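Long-range contacts in flagellar hook-associated protein 2 (Helicobacter pylori, PDB 6IWY), which caps the growing tip of the flagellar filament, helping exported flagellin monomers to polymerise there and preventing them from leaking away: residues N43-K48 and T355-K360; F127-Q132 and G228-K233. All blocks are in the same frame, centred on the assembly; numbering follows the deposited sequence.

Overall arrangement
The construct is an internal piece of FliD, and both contacts lie near its middle, their centres about 20 Å apart. Contact 1 closes the larger loop: 306 residues separate its segments, and both segments of contact 2 fall within that span. In contact 1, strand 359-361 pairs with strand 42-49 at the edge of an antiparallel sheet that also holds 97-103 and 110-116. Contact 2 instead packs strand 129-132 of one sheet against strand 230-233 of another. F127, at the start of segment 127-132, packs on contact 1, its CD1 lying 3.6 Å from S359 CB. The polypeptide thus leaves the sheet of contact 1, builds the region of contact 2 and returns to complete that sheet.

Contact 1 (N43-K48 and T355-K360); sequences NELGAK and TLFMSK
E44 and K360 face each other as a hydrogen-bonded pair of an antiparallel beta ladder, in which strand 359-361, entered through the two-residue link F357-M358 after helix 349-356, adds an edge strand to 42-49. The evidence for the pairing is reciprocal: E44 N donates to K360 O at 2.9 Å, and K360 N returns a bond to E44 O at 3.1 Å. The two side chains leave the same face of the sheet and run side by side. E44 is extended beyond CG, whereas K360 bends at chi3 (96°), which brings its CE to 3.7 Å from E44 OE1. A second bend, at chi4, places the ammonium further off, with K360 NZ 4.8 Å from E44 OE1, so the opposite charges are near without forming a salt bridge.

On the other face sit L45 and S359, a non-hydrogen-bonded pair. With CG anti to the backbone N (chi1 172°), L45 brings CD1 to 3.9 Å from F357 CB, in the link between helix and strand, approaching the F357 ring obliquely; CB of L356 lies over the centre of one face of that ring. L63 of strand 61-67 touches both L45 and F357, extending this apolar cluster. The S359 hydroxyl is bonded to R225, and the N43 amide, beside K360 O, is held by D41, V114 and N361.

Beyond the regular ladder, one further backbone bond follows at G46, a glycine with positive phi where the chain turns its corner. G46 CA lies 3.5 Å from L356 O, the carbonyl of the last helical residue, and G46 N donates to M358 O at 2.9 Å, with an N-H...O angle of 160°.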
loop_
_atom_site.group_PDB
_atom_site.type_symbol
_atom_site.label_atom_id
_atom_site.label_comp_id
_atom_site.label_asym_id
_atom_site.label_seq_id
_atom_site.Cartn_x
_atom_site.Cartn_y
_atom_site.Cartn_z
ATOM N N ASN A 43 0.705 -9.423 -9.289
ATOM C CA ASN A 43 -0.164 -9.630 -8.142
ATOM C C ASN A 43 -1.545 -9.960 -8.573
ATOM O O ASN A 43 -2.039 -9.444 -9.606
ATOM C CB ASN A 43 -0.281 -8.355 -7.339
ATOM C CG ASN A 43 1.032 -7.851 -6.879
ATOM O OD1 ASN A 43 1.618 -8.406 -5.950
ATOM N ND2 ASN A 43 1.522 -6.807 -7.517
ATOM N N GLU A 44 -2.191 -10.794 -7.784
ATOM C CA GLU A 44 -3.609 -10.987 -7.928
ATOM C C GLU A 44 -4.243 -10.047 -6.953
ATOM O O GLU A 44 -3.769 -9.930 -5.850
ATOM C CB GLU A 44 -4.010 -12.405 -7.563
ATOM C CG GLU A 44 -3.576 -13.436 -8.549
ATOM C CD GLU A 44 -3.690 -14.802 -7.975
ATOM O OE1 GLU A 44 -4.129 -14.908 -6.810
ATOM O OE2 GLU A 44 -3.322 -15.772 -8.667
ATOM N N LEU A 45 -5.328 -9.414 -7.344
ATOM C CA LEU A 45 -6.090 -8.575 -6.437
ATOM C C LEU A 45 -7.584 -8.871 -6.654
ATOM O O LEU A 45 -8.052 -8.853 -7.773
ATOM C CB LEU A 45 -5.781 -7.098 -6.720
ATOM C CG LEU A 45 -6.608 -6.027 -6.006
ATOM C CD1 LEU A 45 -6.136 -5.848 -4.563
ATOM C CD2 LEU A 45 -6.591 -4.679 -6.763
ATOM N N GLY A 46 -8.320 -9.167 -5.589
ATOM C CA GLY A 46 -9.760 -9.254 -5.675
ATOM C C GLY A 46 -10.150 -10.687 -5.874
ATOM O O GLY A 46 -9.278 -11.564 -5.958
ATOM N N ALA A 47 -11.463 -10.919 -5.955
ATOM C CA ALA A 47 -12.026 -12.266 -5.888
ATOM C C ALA A 47 -12.118 -12.835 -7.290
ATOM O O ALA A 47 -11.652 -12.202 -8.223
ATOM C CB ALA A 47 -13.391 -12.253 -5.213
ATOM N N LYS A 48 -12.684 -14.033 -7.423
ATOM C CA LYS A 48 -12.934 -14.628 -8.715
ATOM C C LYS A 48 -14.263 -14.137 -9.279
ATOM O O LYS A 48 -15.264 -14.100 -8.567
ATOM C CB LYS A 48 -13.017 -16.151 -8.573
ATOM C CG LYS A 48 -11.825 -16.855 -7.842
ATOM C CD LYS A 48 -10.490 -16.698 -8.611
ATOM C CE LYS A 48 -10.483 -17.526 -9.910
ATOM N NZ LYS A 48 -10.791 -18.929 -9.623
ATOM N N THR A 355 -13.091 -7.647 1.801
ATOM C CA THR A 355 -14.071 -8.220 0.894
ATOM C C THR A 355 -13.633 -7.945 -0.544
ATOM O O THR A 355 -13.520 -8.854 -1.350
ATOM C CB THR A 355 -15.430 -7.563 1.149
ATOM O OG1 THR A 355 -15.295 -6.598 2.201
ATOM C CG2 THR A 355 -16.450 -8.575 1.550
ATOM N N LEU A 356 -13.340 -6.690 -0.851
ATOM C CA LEU A 356 -13.002 -6.298 -2.213
ATOM C C LEU A 356 -11.566 -6.528 -2.632
ATOM O O LEU A 356 -11.340 -6.746 -3.820
ATOM C CB LEU A 356 -13.325 -4.821 -2.449
ATOM C CG LEU A 356 -14.802 -4.437 -2.276
ATOM C CD1 LEU A 356 -15.017 -2.948 -2.601
ATOM C CD2 LEU A 356 -15.697 -5.340 -3.133
ATOM N N PHE A 357 -10.601 -6.484 -1.705
ATOM C CA PHE A 357 -9.189 -6.349 -2.098
ATOM C C PHE A 357 -8.174 -7.298 -1.508
ATOM O O PHE A 357 -7.059 -6.917 -1.231
ATOM C CB PHE A 357 -8.694 -4.928 -1.790
ATOM C CG PHE A 357 -9.437 -3.849 -2.490
ATOM C CD1 PHE A 357 -9.638 -3.896 -3.852
ATOM C CD2 PHE A 357 -9.903 -2.765 -1.783
ATOM C CE1 PHE A 357 -10.297 -2.883 -4.500
ATOM C CE2 PHE A 357 -10.577 -1.761 -2.420
ATOM C CZ PHE A 357 -10.773 -1.817 -3.792
ATOM N N MET A 358 -8.506 -8.552 -1.331
ATOM C CA MET A 358 -7.455 -9.522 -1.042
ATOM C C MET A 358 -6.352 -9.370 -2.090
ATOM O O MET A 358 -6.634 -9.162 -3.285
ATOM C CB MET A 358 -8.015 -10.936 -1.043
ATOM C CG MET A 358 -8.311 -11.514 0.375
ATOM S SD MET A 358 -8.170 -10.433 1.870
ATOM C CE MET A 358 -8.436 -11.677 3.160
ATOM N N SER A 359 -5.100 -9.420 -1.650
ATOM C CA SER A 359 -3.991 -9.424 -2.579
ATOM C C SER A 359 -3.085 -10.596 -2.296
ATOM O O SER A 359 -2.917 -10.976 -1.149
ATOM C CB SER A 359 -3.208 -8.147 -2.448
ATOM O OG SER A 359 -2.650 -8.020 -1.133
ATOM N N LYS A 360 -2.514 -11.166 -3.350
ATOM C CA LYS A 360 -1.424 -12.145 -3.250
ATOM C C LYS A 360 -0.361 -11.797 -4.292
ATOM O O LYS A 360 -0.689 -11.588 -5.444
ATOM C CB LYS A 360 -1.962 -13.560 -3.506
ATOM C CG LYS A 360 -0.919 -14.698 -3.545
ATOM C CD LYS A 360 -1.555 -16.065 -3.286
ATOM C CE LYS A 360 -1.920 -16.869 -4.547
ATOM N NZ LYS A 360 -0.952 -17.998 -4.842
#

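Contact 2 (F127-Q132 and G228-K233); sequences FGSHLQ and GNIEVK
S129 holds its OG between its own backbone N and carbonyl carbon (chi1 39°), and in this position the hydroxyl meets G228; in I230, chi1 separates the two branches, setting CG2 anti to the backbone N to face L131 and CG1 beside that N, while the extended chi2 carries CD1 on to the backbone at S129 and H130. The polar link is a single hydrogen bond, S129 OG to G228 O at 2.8 Å. Its donor sits 30° from the carbonyl plane. A weak hydrogen bond to D224 O is a secondary interaction of the same hydroxyl.

Further along, the contact is apolar. I230 CD1 reaches the backbone of the other strand, 3.7 Å from S129 O and 3.8 Å from H130 CA. The L131 and I230 side chains run antiparallel, one alongside the other, with L131 CD1 3.9 Å from I230 CG2. That same leucine methyl also meets V232 CG2 at 3.4 Å, where the two side chains cross at a slant. L131 CD1 is therefore the shared point of contact for two residues that project from one side of strand 230-233.

The strand axes run in nearly the same direction, 27° apart, but 7.4 Å separates them at closest approach. Such spacing marks side-chain packing between sheets rather than pairing of strands within one. Strand 129-132 takes its backbone bonds from 219-224, with S129 joined to D224 and L131 to I222. Strand 230-233 is bonded instead to 154-158 through E231 and N156, and I230 also packs on L157. V232 touches I222 as well, so strand 230-233, at the edge of its own four-stranded sheet, meets both 129-132 and 219-224 of the adjoining three-stranded one.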
loop_
_atom_site.group_PDB
_atom_site.type_symbol
_atom_site.label_atom_id
_atom_site.label_comp_id
_atom_site.label_asym_id
_atom_site.label_seq_id
_atom_site.Cartn_x
_atom_site.Cartn_y
_atom_site.Cartn_z
ATOM N N PHE A 127 0.391 -2.930 -1.079
ATOM C CA PHE A 127 -0.990 -2.520 -0.918
ATOM C C PHE A 127 -1.177 -2.038 0.495
ATOM O O PHE A 127 -0.486 -2.481 1.381
ATOM C CB PHE A 127 -1.928 -3.693 -1.214
ATOM C CG PHE A 127 -1.871 -4.132 -2.629
ATOM C CD1 PHE A 127 -1.125 -5.235 -2.993
ATOM C CD2 PHE A 127 -2.523 -3.408 -3.606
ATOM C CE1 PHE A 127 -1.053 -5.612 -4.315
ATOM C CE2 PHE A 127 -2.448 -3.761 -4.924
ATOM C CZ PHE A 127 -1.708 -4.859 -5.289
ATOM N N GLY A 128 -2.081 -1.082 0.676
ATOM C CA GLY A 128 -2.446 -0.592 1.999
ATOM C C GLY A 128 -1.490 0.491 2.471
ATOM O O GLY A 128 -1.119 1.359 1.696
ATOM N N SER A 129 -1.059 0.395 3.720
ATOM C CA SER A 129 -0.171 1.342 4.322
ATOM C C SER A 129 1.262 0.842 4.536
ATOM O O SER A 129 1.545 -0.348 4.599
ATOM C CB SER A 129 -0.752 1.706 5.675
ATOM O OG SER A 129 -1.312 0.570 6.292
ATOM N N HIS A 130 2.183 1.780 4.681
ATOM C CA HIS A 130 3.583 1.430 4.800
ATOM C C HIS A 130 4.373 2.577 5.450
ATOM O O HIS A 130 3.996 3.717 5.303
ATOM C CB HIS A 130 4.143 1.150 3.422
ATOM C CG HIS A 130 4.225 2.371 2.567
ATOM N ND1 HIS A 130 5.292 3.252 2.624
ATOM C CD2 HIS A 130 3.354 2.886 1.666
ATOM C CE1 HIS A 130 5.088 4.231 1.760
ATOM N NE2 HIS A 130 3.917 4.034 1.170
ATOM N N LEU A 131 5.441 2.237 6.172
ATOM C CA LEU A 131 6.439 3.198 6.591
ATOM C C LEU A 131 7.793 2.721 6.100
ATOM O O LEU A 131 8.079 1.540 6.129
ATOM C CB LEU A 131 6.493 3.336 8.106
ATOM C CG LEU A 131 5.642 4.375 8.809
ATOM C CD1 LEU A 131 5.996 4.366 10.308
ATOM C CD2 LEU A 131 5.835 5.770 8.209
ATOM N N GLN A 132 8.644 3.658 5.711
ATOM C CA GLN A 132 9.906 3.337 5.055
ATOM C C GLN A 132 11.073 4.024 5.738
ATOM O O GLN A 132 11.000 5.206 6.068
ATOM C CB GLN A 132 9.881 3.786 3.594
ATOM C CG GLN A 132 10.876 3.037 2.759
ATOM C CD GLN A 132 11.133 3.711 1.436
ATOM O OE1 GLN A 132 10.513 3.354 0.419
ATOM N NE2 GLN A 132 12.033 4.716 1.434
ATOM N N GLY A 228 -4.184 -0.428 7.991
ATOM C CA GLY A 228 -4.263 0.249 9.280
ATOM C C GLY A 228 -3.106 1.218 9.536
ATOM O O GLY A 228 -2.049 1.098 8.954
ATOM N N ASN A 229 -3.333 2.174 10.428
ATOM C CA ASN A 229 -2.293 3.046 10.926
ATOM C C ASN A 229 -1.046 2.275 11.292
ATOM O O ASN A 229 -1.132 1.190 11.847
ATOM C CB ASN A 229 -2.801 3.781 12.140
ATOM C CG ASN A 229 -3.876 4.791 11.803
ATOM O OD1 ASN A 229 -4.237 4.980 10.648
ATOM N ND2 ASN A 229 -4.392 5.453 12.815
ATOM N N ILE A 230 0.102 2.819 10.904
ATOM C CA ILE A 230 1.406 2.371 11.364
ATOM C C ILE A 230 2.169 3.572 11.980
ATOM O O ILE A 230 2.181 4.667 11.390
ATOM C CB ILE A 230 2.267 1.840 10.213
ATOM C CG1 ILE A 230 1.579 0.699 9.471
ATOM C CG2 ILE A 230 3.644 1.330 10.745
ATOM C CD1 ILE A 230 2.339 0.346 8.173
ATOM N N GLU A 231 2.783 3.351 13.152
ATOM C CA GLU A 231 3.631 4.333 13.826
ATOM C C GLU A 231 4.884 3.685 14.380
ATOM O O GLU A 231 4.833 2.591 14.920
ATOM C CB GLU A 231 2.916 4.990 14.995
ATOM C CG GLU A 231 1.546 5.543 14.660
ATOM C CD GLU A 231 0.847 6.274 15.844
ATOM O OE1 GLU A 231 -0.215 6.924 15.590
ATOM O OE2 GLU A 231 1.337 6.179 17.012
ATOM N N VAL A 232 6.008 4.377 14.241
ATOM C CA VAL A 232 7.245 3.990 14.873
ATOM C C VAL A 232 7.518 5.067 15.893
ATOM O O VAL A 232 7.804 6.196 15.546
ATOM C CB VAL A 232 8.383 3.935 13.860
ATOM C CG1 VAL A 232 9.724 3.525 14.529
ATOM C CG2 VAL A 232 7.994 3.009 12.714
ATOM N N LYS A 233 7.397 4.709 17.158
ATOM C CA LYS A 233 7.477 5.655 18.252
ATOM C C LYS A 233 8.667 5.367 19.142
ATOM O O LYS A 233 9.215 4.286 19.136
ATOM C CB LYS A 233 6.204 5.554 19.091
ATOM C CG LYS A 233 5.030 6.301 18.495
ATOM C CD LYS A 233 3.687 5.607 18.780
ATOM C CE LYS A 233 3.451 5.243 20.273
ATOM N NZ LYS A 233 3.360 6.453 21.170
#